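Local coordinates for ECF RNA polymerase sigma factor SigD (Mycobacterium tuberculosis, PDB 3VFZ), which probably directs RNA polymerase to specific promoters as an alternative sigma factor, using its C-terminal domain for the -35 element, at residues A[70-73]-A[74-77]. Sequence-based numbering, arbitrary orientation.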
ATOM      1  N   ARG A  70       7.329   0.511   4.259  1.00 26.60           N
ATOM      2  CA  ARG A  70       7.587  -0.927   4.195  1.00 28.52           C
ATOM      3  C   ARG A  70       7.067  -1.517   2.881  1.00 35.06           C
ATOM      4  O   ARG A  70       7.712  -2.372   2.269  1.00 29.19           O
ATOM      5  CB  ARG A  70       6.946  -1.640   5.381  1.00 29.50           C
ATOM      6  CG  ARG A  70       7.544  -1.201   6.720  1.00 42.01           C
ATOM      7  CD  ARG A  70       7.301  -2.202   7.819  1.00 61.22           C
ATOM      8  NE  ARG A  70       7.738  -1.694   9.123  1.00 81.73           N
ATOM      9  CZ  ARG A  70       8.996  -1.378   9.432  1.00 90.57           C
ATOM     10  NH1 ARG A  70       9.963  -1.504   8.532  1.00 91.93           N
ATOM     11  NH2 ARG A  70       9.285  -0.929  10.647  1.00 92.02           N
ATOM     12  N   ALA A  71       5.895  -1.059   2.456  1.00 30.19           N
ATOM     13  CA  ALA A  71       5.305  -1.547   1.206  1.00 33.72           C
ATOM     14  C   ALA A  71       6.134  -1.203  -0.024  1.00 31.03           C
ATOM     15  O   ALA A  71       6.377  -2.055  -0.873  1.00 28.49           O
ATOM     16  CB  ALA A  71       3.882  -1.021   1.037  1.00 27.88           C
ATOM     17  N   LEU A  72       6.540   0.053  -0.154  1.00 28.12           N
ATOM     18  CA  LEU A  72       7.280   0.446  -1.350  1.00 30.84           C
ATOM     19  C   LEU A  72       8.609  -0.298  -1.439  1.00 29.19           C
ATOM     20  O   LEU A  72       9.082  -0.621  -2.535  1.00 28.87           O
ATOM     21  CB  LEU A  72       7.505   1.953  -1.388  1.00 33.44           C
ATOM     22  CG  LEU A  72       6.235   2.796  -1.472  1.00 39.68           C
ATOM     23  CD1 LEU A  72       6.567   4.176  -1.983  1.00 42.72           C
ATOM     24  CD2 LEU A  72       5.207   2.135  -2.369  1.00 43.07           C
ATOM     25  N   GLN A  73       9.203  -0.574  -0.284  1.00 26.21           N
ATOM     26  CA  GLN A  73      10.469  -1.290  -0.252  1.00 31.16           C
ATOM     27  C   GLN A  73      10.309  -2.735  -0.732  1.00 31.78           C
ATOM     28  O   GLN A  73      11.135  -3.224  -1.509  1.00 32.82           O
ATOM     29  CB  GLN A  73      11.096  -1.247   1.146  1.00 41.63           C
ATOM     30  CG  GLN A  73      12.467  -1.901   1.218  1.00 48.42           C
ATOM     31  CD  GLN A  73      13.469  -1.228   0.296  1.00 56.28           C
ATOM     32  OE1 GLN A  73      13.922  -1.814  -0.690  1.00 58.84           O
ATOM     33  NE2 GLN A  73      13.811   0.014   0.610  1.00 60.09           N
ATOM     34  N   ARG A  74       9.260  -3.416  -0.271  1.00 29.28           N
ATOM     35  CA  ARG A  74       8.977  -4.780  -0.719  1.00 30.35           C
ATOM     36  C   ARG A  74       8.669  -4.779  -2.213  1.00 29.85           C
ATOM     37  O   ARG A  74       9.157  -5.625  -2.956  1.00 32.97           O
ATOM     38  CB  ARG A  74       7.787  -5.395   0.044  1.00 31.52           C
ATOM     39  CG  ARG A  74       8.057  -5.787   1.486  1.00 55.04           C
ATOM     40  CD  ARG A  74       6.738  -6.188   2.170  1.00 70.86           C
ATOM     41  NE  ARG A  74       6.773  -7.509   2.803  1.00 79.25           N
ATOM     42  CZ  ARG A  74       6.855  -8.665   2.145  1.00 84.19           C
ATOM     43  NH1 ARG A  74       6.937  -8.684   0.820  1.00 82.94           N
ATOM     44  NH2 ARG A  74       6.873  -9.810   2.818  1.00 87.80           N
ATOM     45  N   LEU A  75       7.864  -3.818  -2.653  1.00 27.65           N
ATOM     46  CA  LEU A  75       7.546  -3.715  -4.069  1.00 24.14           C
ATOM     47  C   LEU A  75       8.797  -3.447  -4.884  1.00 34.41           C
ATOM     48  O   LEU A  75       9.012  -4.076  -5.916  1.00 30.29           O
ATOM     49  CB  LEU A  75       6.529  -2.606  -4.323  1.00 23.01           C
ATOM     50  CG  LEU A  75       5.172  -2.907  -3.675  1.00 28.56           C
ATOM     51  CD1 LEU A  75       4.268  -1.716  -3.835  1.00 28.21           C
ATOM     52  CD2 LEU A  75       4.566  -4.142  -4.327  1.00 31.76           C
ATOM     53  N   LYS A  76       9.605  -2.490  -4.439  1.00 31.01           N
ATOM     54  CA  LYS A  76      10.805  -2.155  -5.188  1.00 29.21           C
ATOM     55  C   LYS A  76      11.665  -3.411  -5.320  1.00 32.87           C
ATOM     56  O   LYS A  76      12.155  -3.712  -6.402  1.00 39.57           O
ATOM     57  CB  LYS A  76      11.591  -1.029  -4.520  1.00 29.55           C
ATOM     58  CG  LYS A  76      12.839  -0.592  -5.300  1.00 37.93           C
ATOM     59  CD  LYS A  76      13.553   0.566  -4.591  1.00 44.06           C
ATOM     60  CE  LYS A  76      14.867   0.952  -5.296  1.00 45.54           C
ATOM     61  NZ  LYS A  76      15.772  -0.216  -5.426  1.00 51.11           N
ATOM     62  N   ASP A  77      11.831  -4.143  -4.222  1.00 30.42           N
ATOM     63  CA  ASP A  77      12.572  -5.411  -4.244  1.00 31.14           C
ATOM     64  C   ASP A  77      12.097  -6.336  -5.368  1.00 35.65           C
ATOM     65  O   ASP A  77      12.912  -6.821  -6.171  1.00 37.97           O
ATOM     66  CB  ASP A  77      12.437  -6.157  -2.901  1.00 32.87           C
ATOM     67  CG  ASP A  77      13.321  -5.565  -1.800  1.00 42.95           C
ATOM     68  OD1 ASP A  77      14.116  -4.648  -2.093  1.00 43.29           O
ATOM     69  OD2 ASP A  77      13.233  -6.032  -0.644  1.00 42.30           O
TER
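Helix 61-80, the C-terminal helix of the sigma-70 region 4 domain, runs through residues 70-77 as two regular turns, pairing Leu72 with Leu75 and Gln73 with Asp77. Four successive hydrogen bonds from N of residue i+4 to O of residue i hold the backbone: Arg74 N to Arg70 O (3.2 Å), Leu75 N to Ala71 O (2.9 Å), Lys76 N to Leu72 O (2.7 Å) and Asp77 N to Gln73 O (2.9 Å). With CG anti to the carbonyl carbon (chi1 -65°), Leu75 leans back over the preceding turn and sets CG 3.2 Å from Ala71 O. Ala71 and Leu75 form the packed edge, both on Leu40 of helix 34-46; buried Ala71 also meets Leu32 and Gln36. Leu72 sits on the exposed side and meets Leu75 at the margin, CD2 lying 4.2 Å from Leu75 CD1. The Gln73 chain, CG anti to its own N and bent at chi2, brings the amide across the Asp77 carboxylate, their planes 49° apart. Arg74 CG lies 3.5 Å from Arg70 O, and the side chain also touches Ile31 and Leu32 of the loop before helix 34-46. This amphipathic part of helix 61-80 continues directly from the helix-turn-helix motif, which probably binds the -35 element.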